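Local coordinates for arylalkylamine N-Acetyltransferase like 5b (Aedes aegypti, PDB 4FD4), which probably transfers an acyl group from acetyl-CoA or a long-chain acyl-CoA to the amine of arylalkylamines such as serotonin and dopamine, at residues E124-V129 with F160-G165; L147-M152 with E177-E182; A12-L17 with S54-G59; I73-A78 with I131-P136. One frame throughout, in Å; residues are numbered along the deposited sequence.

Contact 1. Residues E124-V129 with F160-G165; sequences EKAYHV and FKAISG
The carbonyl oxygen of Tyr127 receives Ser164 N at 2.7 Å. Ile163 CA, a weaker C-H donor, lies 3.1 Å from the same Tyr127 O. The bond joins strands 126-134 and 162-167, the two parallel strands of a beta-alpha-beta unit in the GNAT fold, connected through helix 143-158. Tyr127 N to Ala162 O and Val129 N to Ser164 O continue the pairing.

On the sheet face packed against helix 143-158, Tyr127 turns the CD2 edge of its ring to the face of Phe160, an edge-to-face pair with planes at 58°. Its CB also lies over that face, 4.1 Å from the centroid. The torsion that sets CG anti to the backbone N (chi1 -167°) carries the Tyr127 ring over the strand pair, where its CD1 edge meets Ile163 CG1 and its hydroxyl bonds to Gln151 of helix 143-158. Lys125 crosses Phe160 at about a right angle, its CD near CE1.

His128 and Ser164 carry the reverse face. Ser164 OG lies in the plane of the imidazole, and its bond to His128 ND1, 3.0 Å long, is almost straight at 173°.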
loop_
_atom_site.group_PDB
_atom_site.type_symbol
_atom_site.label_atom_id
_atom_site.label_comp_id
_atom_site.label_asym_id
_atom_site.label_seq_id
_atom_site.Cartn_x
_atom_site.Cartn_y
_atom_site.Cartn_z
ATOM N N GLU A 124 -18.945 7.057 -3.024
ATOM C CA GLU A 124 -18.760 7.834 -1.800
ATOM C C GLU A 124 -17.434 7.483 -1.118
ATOM O O GLU A 124 -16.874 8.287 -0.364
ATOM C CB GLU A 124 -19.909 7.570 -0.828
ATOM C CG GLU A 124 -21.262 8.092 -1.289
ATOM C CD GLU A 124 -22.379 7.776 -0.305
ATOM O OE1 GLU A 124 -22.866 8.713 0.370
ATOM O OE2 GLU A 124 -22.766 6.588 -0.210
ATOM N N LYS A 125 -16.958 6.268 -1.376
ATOM C CA LYS A 125 -15.698 5.781 -0.817
ATOM C C LYS A 125 -15.221 4.553 -1.593
ATOM O O LYS A 125 -15.983 3.927 -2.336
ATOM C CB LYS A 125 -15.845 5.456 0.680
ATOM C CG LYS A 125 -16.822 4.331 0.989
ATOM C CD LYS A 125 -16.773 3.924 2.473
ATOM C CE LYS A 125 -16.656 5.154 3.387
ATOM N NZ LYS A 125 -17.401 5.008 4.680
ATOM N N ALA A 126 -13.946 4.223 -1.437
ATOM C CA ALA A 126 -13.373 3.064 -2.108
ATOM C C ALA A 126 -12.449 2.377 -1.117
ATOM O O ALA A 126 -12.084 2.973 -0.105
ATOM C CB ALA A 126 -12.605 3.504 -3.340
ATOM N N TYR A 127 -12.068 1.138 -1.404
ATOM C CA TYR A 127 -11.154 0.400 -0.532
ATOM C C TYR A 127 -9.782 0.388 -1.182
ATOM O O TYR A 127 -9.617 -0.120 -2.294
ATOM C CB TYR A 127 -11.665 -1.028 -0.362
ATOM C CG TYR A 127 -11.034 -1.878 0.731
ATOM C CD1 TYR A 127 -10.156 -2.907 0.411
ATOM C CD2 TYR A 127 -11.381 -1.709 2.063
ATOM C CE1 TYR A 127 -9.604 -3.723 1.402
ATOM C CE2 TYR A 127 -10.836 -2.518 3.065
ATOM C CZ TYR A 127 -9.952 -3.517 2.731
ATOM O OH TYR A 127 -9.423 -4.316 3.731
ATOM N N HIS A 128 -8.790 0.915 -0.477
ATOM C CA HIS A 128 -7.479 1.126 -1.074
ATOM C C HIS A 128 -6.405 0.264 -0.425
ATOM O O HIS A 128 -6.142 0.391 0.769
ATOM C CB HIS A 128 -7.099 2.597 -0.967
ATOM C CG HIS A 128 -5.874 2.955 -1.740
ATOM N ND1 HIS A 128 -5.864 3.047 -3.113
ATOM C CD2 HIS A 128 -4.615 3.254 -1.333
ATOM C CE1 HIS A 128 -4.656 3.382 -3.523
ATOM N NE2 HIS A 128 -3.876 3.511 -2.459
ATOM N N VAL A 129 -5.810 -0.631 -1.206
ATOM C CA VAL A 129 -4.687 -1.412 -0.729
ATOM C C VAL A 129 -3.449 -0.524 -0.689
ATOM O O VAL A 129 -2.964 -0.070 -1.733
ATOM C CB VAL A 129 -4.409 -2.655 -1.619
ATOM C CG1 VAL A 129 -3.244 -3.454 -1.046
ATOM C CG2 VAL A 129 -5.640 -3.539 -1.705
ATOM N N PHE A 160 -18.013 -2.270 0.403
ATOM C CA PHE A 160 -17.336 -1.388 -0.552
ATOM C C PHE A 160 -17.763 -1.691 -1.978
ATOM O O PHE A 160 -18.022 -2.845 -2.323
ATOM C CB PHE A 160 -15.811 -1.446 -0.394
ATOM C CG PHE A 160 -15.324 -0.770 0.853
ATOM C CD1 PHE A 160 -14.973 0.569 0.841
ATOM C CD2 PHE A 160 -15.259 -1.465 2.055
ATOM C CE1 PHE A 160 -14.538 1.196 1.997
ATOM C CE2 PHE A 160 -14.824 -0.849 3.213
ATOM C CZ PHE A 160 -14.467 0.484 3.188
ATOM N N LYS A 161 -17.857 -0.649 -2.801
ATOM C CA LYS A 161 -18.295 -0.821 -4.178
ATOM C C LYS A 161 -17.113 -0.839 -5.132
ATOM O O LYS A 161 -17.279 -1.132 -6.308
ATOM C CB LYS A 161 -19.307 0.261 -4.582
ATOM C CG LYS A 161 -20.625 0.186 -3.814
ATOM C CD LYS A 161 -21.079 -1.256 -3.616
ATOM C CE LYS A 161 -22.344 -1.582 -4.411
ATOM N NZ LYS A 161 -23.572 -0.926 -3.851
ATOM N N ALA A 162 -15.922 -0.528 -4.620
ATOM C CA ALA A 162 -14.711 -0.518 -5.442
ATOM C C ALA A 162 -13.439 -0.715 -4.611
ATOM O O ALA A 162 -13.384 -0.309 -3.446
ATOM C CB ALA A 162 -14.622 0.784 -6.253
ATOM N N ILE A 163 -12.426 -1.328 -5.221
ATOM C CA ILE A 163 -11.118 -1.492 -4.586
ATOM C C ILE A 163 -10.016 -0.959 -5.497
ATOM O O ILE A 163 -10.113 -1.081 -6.717
ATOM C CB ILE A 163 -10.823 -2.971 -4.268
ATOM C CG1 ILE A 163 -9.518 -3.104 -3.474
ATOM C CG2 ILE A 163 -10.732 -3.778 -5.547
ATOM C CD1 ILE A 163 -9.190 -4.558 -3.079
ATOM N N SER A 164 -8.974 -0.369 -4.909
ATOM C CA SER A 164 -7.863 0.180 -5.675
ATOM C C SER A 164 -6.539 -0.039 -4.974
ATOM O O SER A 164 -6.492 -0.527 -3.843
ATOM C CB SER A 164 -8.058 1.679 -5.944
ATOM O OG SER A 164 -8.324 2.393 -4.751
ATOM N N GLY A 165 -5.458 0.322 -5.652
ATOM C CA GLY A 165 -4.140 0.230 -5.054
ATOM C C GLY A 165 -3.077 0.975 -5.833
ATOM O O GLY A 165 -3.225 1.224 -7.036
HETATM O O HOH W 1 -17.882 1.744 -1.994
#

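Contact 2. Residues L147-M152 with E177-E182; sequences LLQFQM and EKLGME
Van der Waals contact between aliphatic and thioether groups joins Leu179, just past the end of helix 170-178, to Leu148, Gln149 and Met152 on helix 143-158. It fixes that helix end against helix 143-158, beside strand 209-216 of the GNAT sheet. Leu179 is the centre of the contact. Its CD2 lies 3.7 Å from Leu148 CD1, the two leucines sliding past each other in opposite directions, and it also touches the sulfur of Met152. With CG anti to the carbonyl carbon and the chain extended beyond it (chi2 169°), Met152 reaches the second segment. Its terminal CE meets Leu179 CB at 3.5 Å, a tight carbon pair, and then Met181 CG at 3.6 Å. Met181 bends back at chi3, bringing its own sulfur near both Met152 CE and Leu148 CD1.

Polar groups play a secondary part. Gln149 folds at chi2, which lays OE1 against Leu179 CD2 at 3.7 Å, while its NE2 is engaged by Asp153 one turn on. Met152 CE also approaches Leu179 O, whose hydrogen-bond partner is Lys215 NZ.

Backbone bonds shape the second segment. Gly180, with positive phi, is the C-prime residue of a Schellman motif, bonding its N to Glu177 O while Met181 N returns to Ala176 O. This reversal presents both Leu179 and Met181 to the helix. Without directional bonds between the segments, the contact rests on the close fit of unbranched thioether chains around a branched leucine.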
loop_
_atom_site.group_PDB
_atom_site.type_symbol
_atom_site.label_atom_id
_atom_site.label_comp_id
_atom_site.label_asym_id
_atom_site.label_seq_id
_atom_site.Cartn_x
_atom_site.Cartn_y
_atom_site.Cartn_z
ATOM N N LEU A 147 -3.530 -13.033 -1.086
ATOM C CA LEU A 147 -3.656 -11.814 -0.265
ATOM C C LEU A 147 -4.556 -10.784 -0.929
ATOM O O LEU A 147 -5.481 -10.257 -0.298
ATOM C CB LEU A 147 -2.291 -11.187 0.008
ATOM C CG LEU A 147 -1.471 -11.811 1.125
ATOM C CD1 LEU A 147 -0.055 -11.223 1.135
ATOM C CD2 LEU A 147 -2.177 -11.584 2.470
ATOM N N LEU A 148 -4.289 -10.488 -2.201
ATOM C CA LEU A 148 -5.084 -9.492 -2.914
ATOM C C LEU A 148 -6.523 -9.959 -3.048
ATOM O O LEU A 148 -7.459 -9.181 -2.895
ATOM C CB LEU A 148 -4.495 -9.227 -4.307
ATOM C CG LEU A 148 -4.550 -7.835 -4.954
ATOM C CD1 LEU A 148 -4.814 -7.941 -6.456
ATOM C CD2 LEU A 148 -5.530 -6.867 -4.294
ATOM N N GLN A 149 -6.711 -11.234 -3.355
ATOM C CA GLN A 149 -8.068 -11.758 -3.490
ATOM C C GLN A 149 -8.782 -11.685 -2.154
ATOM O O GLN A 149 -9.978 -11.422 -2.100
ATOM C CB GLN A 149 -8.076 -13.207 -3.966
ATOM C CG GLN A 149 -9.501 -13.736 -4.136
ATOM C CD GLN A 149 -10.180 -13.080 -5.319
ATOM O OE1 GLN A 149 -9.676 -13.151 -6.436
ATOM N NE2 GLN A 149 -11.295 -12.396 -5.076
ATOM N N PHE A 150 -8.053 -11.952 -1.078
ATOM C CA PHE A 150 -8.653 -11.897 0.246
ATOM C C PHE A 150 -9.116 -10.456 0.488
ATOM O O PHE A 150 -10.235 -10.234 0.957
ATOM C CB PHE A 150 -7.675 -12.410 1.322
ATOM C CG PHE A 150 -8.289 -12.564 2.705
ATOM C CD1 PHE A 150 -8.393 -13.819 3.304
ATOM C CD2 PHE A 150 -8.749 -11.449 3.412
ATOM C CE1 PHE A 150 -8.960 -13.973 4.586
ATOM C CE2 PHE A 150 -9.310 -11.591 4.698
ATOM C CZ PHE A 150 -9.410 -12.847 5.282
ATOM N N GLN A 151 -8.283 -9.478 0.132
ATOM C CA GLN A 151 -8.669 -8.070 0.331
ATOM C C GLN A 151 -9.896 -7.705 -0.521
ATOM O O GLN A 151 -10.784 -6.974 -0.076
ATOM C CB GLN A 151 -7.488 -7.129 0.051
ATOM C CG GLN A 151 -6.388 -7.133 1.133
ATOM C CD GLN A 151 -6.770 -6.350 2.392
ATOM O OE1 GLN A 151 -7.952 -6.180 2.698
ATOM N NE2 GLN A 151 -5.759 -5.866 3.125
ATOM N N MET A 152 -9.947 -8.212 -1.747
ATOM C CA MET A 152 -11.129 -7.996 -2.589
ATOM C C MET A 152 -12.401 -8.578 -1.961
ATOM O O MET A 152 -13.426 -7.910 -1.877
ATOM C CB MET A 152 -10.924 -8.599 -3.978
ATOM C CG MET A 152 -9.992 -7.814 -4.885
ATOM S SD MET A 152 -9.546 -8.758 -6.372
ATOM C CE MET A 152 -8.816 -7.458 -7.375
ATOM N N GLU A 177 -3.989 -6.511 -12.574
ATOM C CA GLU A 177 -4.580 -6.703 -13.893
ATOM C C GLU A 177 -5.266 -8.061 -13.981
ATOM O O GLU A 177 -6.417 -8.150 -14.405
ATOM C CB GLU A 177 -3.514 -6.537 -14.987
ATOM C CG GLU A 177 -3.452 -5.119 -15.558
ATOM C CD GLU A 177 -2.040 -4.670 -15.918
ATOM O OE1 GLU A 177 -1.128 -5.525 -15.993
ATOM O OE2 GLU A 177 -1.846 -3.451 -16.118
ATOM N N LYS A 178 -4.560 -9.107 -13.554
ATOM C CA LYS A 178 -5.102 -10.466 -13.552
ATOM C C LYS A 178 -6.428 -10.565 -12.801
ATOM O O LYS A 178 -7.367 -11.223 -13.266
ATOM C CB LYS A 178 -4.095 -11.451 -12.946
ATOM C CG LYS A 178 -4.630 -12.876 -12.815
ATOM C CD LYS A 178 -3.560 -13.831 -12.267
ATOM C CE LYS A 178 -3.770 -15.258 -12.785
ATOM N NZ LYS A 178 -4.207 -16.220 -11.728
ATOM N N LEU A 179 -6.504 -9.919 -11.641
ATOM C CA LEU A 179 -7.702 -10.019 -10.811
ATOM C C LEU A 179 -8.747 -8.968 -11.185
ATOM O O LEU A 179 -9.634 -8.650 -10.385
ATOM C CB LEU A 179 -7.365 -9.959 -9.314
ATOM C CG LEU A 179 -6.692 -11.182 -8.664
ATOM C CD1 LEU A 179 -5.253 -11.343 -9.123
ATOM C CD2 LEU A 179 -6.738 -11.082 -7.135
ATOM N N GLY A 180 -8.631 -8.435 -12.402
ATOM C CA GLY A 180 -9.678 -7.614 -12.985
ATOM C C GLY A 180 -9.594 -6.127 -12.700
ATOM O O GLY A 180 -10.562 -5.394 -12.923
ATOM N N MET A 181 -8.446 -5.677 -12.208
ATOM C CA MET A 181 -8.238 -4.259 -11.943
ATOM C C MET A 181 -7.677 -3.553 -13.182
ATOM O O MET A 181 -6.757 -4.056 -13.828
ATOM C CB MET A 181 -7.301 -4.074 -10.744
ATOM C CG MET A 181 -7.773 -4.793 -9.477
ATOM S SD MET A 181 -6.736 -4.462 -8.037
ATOM C CE MET A 181 -7.278 -2.814 -7.591
ATOM N N GLU A 182 -8.248 -2.399 -13.518
ATOM C CA GLU A 182 -7.767 -1.591 -14.631
ATOM C C GLU A 182 -6.836 -0.517 -14.071
ATOM O O GLU A 182 -7.223 0.215 -13.156
ATOM C CB GLU A 182 -8.957 -0.940 -15.361
ATOM C CG GLU A 182 -8.597 0.019 -16.512
ATOM C CD GLU A 182 -9.787 0.864 -16.979
ATOM O OE1 GLU A 182 -10.872 0.760 -16.364
ATOM O OE2 GLU A 182 -9.641 1.636 -17.958
#

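Contact 3. Residues A12-L17 with S54-G59; sequences ARLDEL and SFVEQG
Two loop segments run closest at Leu14 and Glu57, their CA atoms 5.3 Å apart, the first leading from strand 7-11 into helix 17-28 and the second, with a type I turn from Val56 to Gly59, leading from helix 46-53 into strand 61-66. They flank the first two strands of the GNAT sheet, which lie side by side, and Ala12 still pairs with Val61 through the backbone.

Val56 fills the space between the segments. Its CG1, anti to the backbone N (chi1 171°), sits 3.3 Å from Arg13 O and 3.6 Å from Leu14 CA. CB and CG2 instead face CD1 of Leu17, in the first turn of helix 17-28, whose side chain crosses that of Val56 obliquely, and Val20 of the same helix adds a further apolar neighbour. Farther out, Leu14 lies alongside Glu57, pointing the same way, with its CD1 4.0 Å from Glu57 CB.

Water makes the polar connection. Ala12 O and Val56 O, two acceptors 4.0 Å apart, do not bond to each other but are bridged by solvent, two molecules each lying within hydrogen-bonding distance of both.

The first loop is braced on its far side by charge. Glu16, at the N-cap position of helix 17-28, accepts Arg13 N on the anti lone pair of OE1, and its OE2 pairs with Arg10. Arg13 grips Asp15 side-on through two nitrogens. NE meets the syn lone pair of OD1 at 2.9 Å, close to the guanidinium plane, whereas NH2 reaches OD2 at 3.0 Å from a more tilted direction.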
loop_
_atom_site.group_PDB
_atom_site.type_symbol
_atom_site.label_atom_id
_atom_site.label_comp_id
_atom_site.label_asym_id
_atom_site.label_seq_id
_atom_site.Cartn_x
_atom_site.Cartn_y
_atom_site.Cartn_z
ATOM N N ALA A 12 -5.526 -9.716 10.819
ATOM C CA ALA A 12 -4.686 -9.603 12.016
ATOM C C ALA A 12 -5.499 -9.040 13.185
ATOM O O ALA A 12 -6.306 -8.135 12.994
ATOM C CB ALA A 12 -3.482 -8.723 11.735
ATOM N N ARG A 13 -5.288 -9.577 14.385
ATOM C CA ARG A 13 -5.937 -9.062 15.587
ATOM C C ARG A 13 -5.112 -7.920 16.176
ATOM O O ARG A 13 -3.896 -7.828 15.944
ATOM C CB ARG A 13 -6.071 -10.160 16.647
ATOM C CG ARG A 13 -6.794 -11.421 16.204
ATOM C CD ARG A 13 -7.083 -12.329 17.411
ATOM N NE ARG A 13 -5.866 -12.644 18.158
ATOM C CZ ARG A 13 -5.032 -13.627 17.830
ATOM N NH1 ARG A 13 -5.290 -14.386 16.774
ATOM N NH2 ARG A 13 -3.938 -13.846 18.549
ATOM N N LEU A 14 -5.764 -7.059 16.948
ATOM C CA LEU A 14 -5.056 -5.949 17.581
ATOM C C LEU A 14 -3.884 -6.438 18.448
ATOM O O LEU A 14 -2.787 -5.857 18.428
ATOM C CB LEU A 14 -6.024 -5.090 18.389
ATOM C CG LEU A 14 -5.410 -3.847 19.033
ATOM C CD1 LEU A 14 -4.746 -2.982 17.971
ATOM C CD2 LEU A 14 -6.466 -3.061 19.777
ATOM N N ASP A 15 -4.099 -7.530 19.176
ATOM C CA ASP A 15 -3.057 -8.054 20.058
ATOM C C ASP A 15 -1.845 -8.551 19.259
ATOM O O ASP A 15 -0.807 -8.883 19.831
ATOM C CB ASP A 15 -3.617 -9.154 20.982
ATOM C CG ASP A 15 -4.154 -10.354 20.215
ATOM O OD1 ASP A 15 -5.376 -10.408 19.940
ATOM O OD2 ASP A 15 -3.359 -11.254 19.885
ATOM N N GLU A 16 -1.961 -8.558 17.934
ATOM C CA GLU A 16 -0.871 -9.033 17.088
ATOM C C GLU A 16 -0.113 -7.885 16.422
ATOM O O GLU A 16 0.700 -8.093 15.518
ATOM C CB GLU A 16 -1.412 -9.993 16.030
ATOM C CG GLU A 16 -2.050 -11.235 16.617
ATOM C CD GLU A 16 -2.535 -12.188 15.543
ATOM O OE1 GLU A 16 -3.439 -11.800 14.763
ATOM O OE2 GLU A 16 -1.997 -13.313 15.457
ATOM N N LEU A 17 -0.391 -6.670 16.868
ATOM C CA LEU A 17 0.290 -5.504 16.320
ATOM C C LEU A 17 1.811 -5.721 16.182
ATOM O O LEU A 17 2.407 -5.426 15.131
ATOM C CB LEU A 17 -0.015 -4.281 17.186
ATOM C CG LEU A 17 0.376 -2.940 16.572
ATOM C CD1 LEU A 17 -0.838 -2.220 15.995
ATOM C CD2 LEU A 17 1.054 -2.097 17.626
ATOM N N SER A 54 -1.767 1.685 12.148
ATOM C CA SER A 54 -3.061 2.222 12.552
ATOM C C SER A 54 -4.205 1.392 11.946
ATOM O O SER A 54 -5.329 1.453 12.423
ATOM C CB SER A 54 -3.210 3.696 12.157
ATOM O OG SER A 54 -3.260 3.831 10.745
ATOM N N PHE A 55 -3.925 0.594 10.914
ATOM C CA PHE A 55 -4.998 -0.179 10.281
ATOM C C PHE A 55 -5.350 -1.500 10.972
ATOM O O PHE A 55 -6.436 -2.049 10.744
ATOM C CB PHE A 55 -4.727 -0.394 8.784
ATOM C CG PHE A 55 -4.683 0.877 8.006
ATOM C CD1 PHE A 55 -3.465 1.472 7.695
ATOM C CD2 PHE A 55 -5.864 1.517 7.627
ATOM C CE1 PHE A 55 -3.418 2.670 6.990
ATOM C CE2 PHE A 55 -5.831 2.718 6.930
ATOM C CZ PHE A 55 -4.606 3.296 6.603
ATOM N N VAL A 56 -4.462 -2.007 11.822
ATOM C CA VAL A 56 -4.729 -3.293 12.483
ATOM C C VAL A 56 -6.030 -3.250 13.273
ATOM O O VAL A 56 -6.853 -4.149 13.167
ATOM C CB VAL A 56 -3.592 -3.713 13.424
ATOM C CG1 VAL A 56 -4.004 -4.939 14.253
ATOM C CG2 VAL A 56 -2.325 -4.004 12.634
ATOM N N GLU A 57 -6.222 -2.190 14.054
ATOM C CA GLU A 57 -7.434 -2.069 14.856
ATOM C C GLU A 57 -8.684 -1.989 13.975
ATOM O O GLU A 57 -9.773 -2.387 14.396
ATOM C CB GLU A 57 -7.350 -0.860 15.792
ATOM C CG GLU A 57 -7.445 0.491 15.092
ATOM C CD GLU A 57 -6.973 1.643 15.978
ATOM O OE1 GLU A 57 -6.231 2.521 15.474
ATOM O OE2 GLU A 57 -7.342 1.667 17.175
ATOM N N GLN A 58 -8.536 -1.479 12.758
ATOM C CA GLN A 58 -9.680 -1.355 11.844
ATOM C C GLN A 58 -10.086 -2.682 11.188
ATOM O O GLN A 58 -11.069 -2.727 10.436
ATOM C CB GLN A 58 -9.404 -0.300 10.766
ATOM C CG GLN A 58 -9.012 1.063 11.321
ATOM C CD GLN A 58 -8.696 2.087 10.245
ATOM O OE1 GLN A 58 -9.309 2.098 9.174
ATOM N NE2 GLN A 58 -7.737 2.968 10.534
ATOM N N GLY A 59 -9.332 -3.746 11.459
ATOM C CA GLY A 59 -9.631 -5.067 10.915
ATOM C C GLY A 59 -9.420 -5.191 9.413
ATOM O O GLY A 59 -10.026 -6.055 8.764
HETATM O O HOH W 2 -6.521 -6.055 11.163
HETATM O O HOH W 3 -8.610 -6.578 13.931
#

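Contact 4. Residues I73-A78 with I131-P136; sequences IGVSIA and ILAVDP
Ser76 leaves its strand with CB 3.4 Å from Ile131 O and 4.1 Å from Leu132 CD1, and from there the side chain turns back to the neighbouring backbone. OG stands anti to the backbone N (chi1 178°) and donates to Ile131 O at 2.9 Å, nearly in line with the carbonyl. The same oxygen also takes Ile77 N, from a direction tilted 30° off the carbonyl plane, so two donors from consecutive residues grip it. A CA-H contact from Ser76 adds a weaker third approach. At its tip OG is further bonded to Gln151 NE2 of helix 143-158, which links the strand pair to that helix.

The main chains are antiparallel. Val75 and Ala133 form a hydrogen-bonded pair with reciprocal N-H to O bonds, Ile77 and Ile131 form the next, and Asp135 N closes the row on Ile73 O at 2.9 Å. Between these, Gly74 with Val134 and Ser76 with Leu132 are non-hydrogen-bonded pairs. Ile73 and Gly74 together oppose Ala64 on the other side, a classic beta bulge.

Ile77 and Ile131 lie side by side on one face, their CD1 atoms 4.0 Å apart, with Val75 and Ala133 beyond them. Asp135 directs its carboxylate to Thr137 and, as a salt bridge, to Arg26.

The pair occupies the middle of the mixed sheet, with strand 61-66 next to strand 71-81. Helix 17-28 packs on the isoleucine face, whereas helix 143-158 rests on the face of Ser76, Leu132 and Val134.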
loop_
_atom_site.group_PDB
_atom_site.type_symbol
_atom_site.label_atom_id
_atom_site.label_comp_id
_atom_site.label_asym_id
_atom_site.label_seq_id
_atom_site.Cartn_x
_atom_site.Cartn_y
_atom_site.Cartn_z
ATOM N N ILE A 73 4.176 -14.601 6.953
ATOM C CA ILE A 73 5.010 -14.658 5.762
ATOM C C ILE A 73 4.429 -13.799 4.652
ATOM O O ILE A 73 4.960 -13.748 3.539
ATOM C CB ILE A 73 5.158 -16.102 5.248
ATOM C CG1 ILE A 73 3.775 -16.686 4.958
ATOM C CG2 ILE A 73 5.903 -16.944 6.271
ATOM C CD1 ILE A 73 3.809 -17.997 4.210
ATOM N N GLY A 74 3.311 -13.143 4.941
ATOM C CA GLY A 74 2.806 -12.157 4.002
ATOM C C GLY A 74 1.897 -11.181 4.723
ATOM O O GLY A 74 1.369 -11.504 5.791
ATOM N N VAL A 75 1.706 -10.000 4.153
ATOM C CA VAL A 75 0.815 -9.020 4.793
ATOM C C VAL A 75 0.260 -8.068 3.747
ATOM O O VAL A 75 0.922 -7.770 2.748
ATOM C CB VAL A 75 1.546 -8.243 5.912
ATOM C CG1 VAL A 75 2.777 -7.529 5.333
ATOM C CG2 VAL A 75 0.589 -7.206 6.643
ATOM N N SER A 76 -0.979 -7.627 3.952
ATOM C CA SER A 76 -1.591 -6.626 3.093
ATOM C C SER A 76 -2.361 -5.653 3.970
ATOM O O SER A 76 -3.139 -6.058 4.830
ATOM C CB SER A 76 -2.533 -7.247 2.068
ATOM O OG SER A 76 -3.143 -6.215 1.290
ATOM N N ILE A 77 -2.148 -4.373 3.738
ATOM C CA ILE A 77 -2.809 -3.361 4.547
ATOM C C ILE A 77 -3.627 -2.461 3.641
ATOM O O ILE A 77 -3.136 -1.950 2.623
ATOM C CB ILE A 77 -1.800 -2.570 5.385
ATOM C CG1 ILE A 77 -1.030 -3.547 6.286
ATOM C CG2 ILE A 77 -2.507 -1.488 6.210
ATOM C CD1 ILE A 77 -0.161 -2.896 7.313
ATOM N N ALA A 78 -4.896 -2.307 3.999
ATOM C CA ALA A 78 -5.830 -1.523 3.189
ATOM C C ALA A 78 -6.685 -0.660 4.118
ATOM O O ALA A 78 -6.764 -0.917 5.318
ATOM C CB ALA A 78 -6.704 -2.442 2.379
ATOM N N ILE A 131 -0.580 -1.579 1.167
ATOM C CA ILE A 131 0.576 -2.486 1.224
ATOM C C ILE A 131 0.198 -3.906 0.768
ATOM O O ILE A 131 -0.850 -4.428 1.137
ATOM C CB ILE A 131 1.150 -2.569 2.664
ATOM C CG1 ILE A 131 1.737 -1.222 3.099
ATOM C CG2 ILE A 131 2.200 -3.678 2.783
ATOM C CD1 ILE A 131 2.147 -1.166 4.569
ATOM N N LEU A 132 1.048 -4.523 -0.046
ATOM C CA LEU A 132 0.903 -5.941 -0.389
ATOM C C LEU A 132 2.321 -6.497 -0.443
ATOM O O LEU A 132 3.097 -6.114 -1.318
ATOM C CB LEU A 132 0.234 -6.093 -1.757
ATOM C CG LEU A 132 0.067 -7.490 -2.379
ATOM C CD1 LEU A 132 -0.795 -8.374 -1.508
ATOM C CD2 LEU A 132 -0.529 -7.394 -3.779
ATOM N N ALA A 133 2.670 -7.358 0.507
ATOM C CA ALA A 133 4.042 -7.862 0.604
ATOM C C ALA A 133 4.088 -9.352 0.932
ATOM O O ALA A 133 3.405 -9.832 1.839
ATOM C CB ALA A 133 4.837 -7.059 1.622
ATOM N N VAL A 134 4.906 -10.075 0.181
ATOM C CA VAL A 134 5.019 -11.514 0.332
ATOM C C VAL A 134 6.487 -11.847 0.532
ATOM O O VAL A 134 7.351 -11.314 -0.168
ATOM C CB VAL A 134 4.486 -12.229 -0.926
ATOM C CG1 VAL A 134 4.781 -13.722 -0.878
ATOM C CG2 VAL A 134 2.984 -11.989 -1.075
ATOM N N ASP A 135 6.774 -12.707 1.496
ATOM C CA ASP A 135 8.138 -13.211 1.670
ATOM C C ASP A 135 8.558 -13.935 0.382
ATOM O O ASP A 135 7.924 -14.909 -0.011
ATOM C CB ASP A 135 8.167 -14.168 2.853
ATOM C CG ASP A 135 9.564 -14.640 3.194
ATOM O OD1 ASP A 135 9.831 -14.796 4.403
ATOM O OD2 ASP A 135 10.377 -14.881 2.263
ATOM N N PRO A 136 9.610 -13.445 -0.294
ATOM C CA PRO A 136 9.936 -14.009 -1.614
ATOM C C PRO A 136 10.433 -15.458 -1.594
ATOM O O PRO A 136 10.485 -16.078 -2.669
ATOM C CB PRO A 136 11.030 -13.069 -2.148
ATOM C CG PRO A 136 11.623 -12.436 -0.950
ATOM C CD PRO A 136 10.520 -12.345 0.078
#

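Overall arrangement
From the N terminus, contact 3 closes first, drawing the loop after strand 7-11 to the loop before strand 61-66 around helices 17-28, 33-37 and 46-53. Contact 4 follows in series, bringing strand 71-81 to strand 126-134 across three intervening helices. Contact 1 crosses contact 4, since it opens on the same strand, 126-134, before contact 4 has closed, and adds strand 162-167 on the other side. Contact 2 crosses contact 1 in turn, joining helix 143-158 to the end of helix 170-178. Gln151 of helix 143-158 is the shared point of contacts 1, 2 and 4, while Phe55 packs on Ile77 to connect contacts 3 and 4.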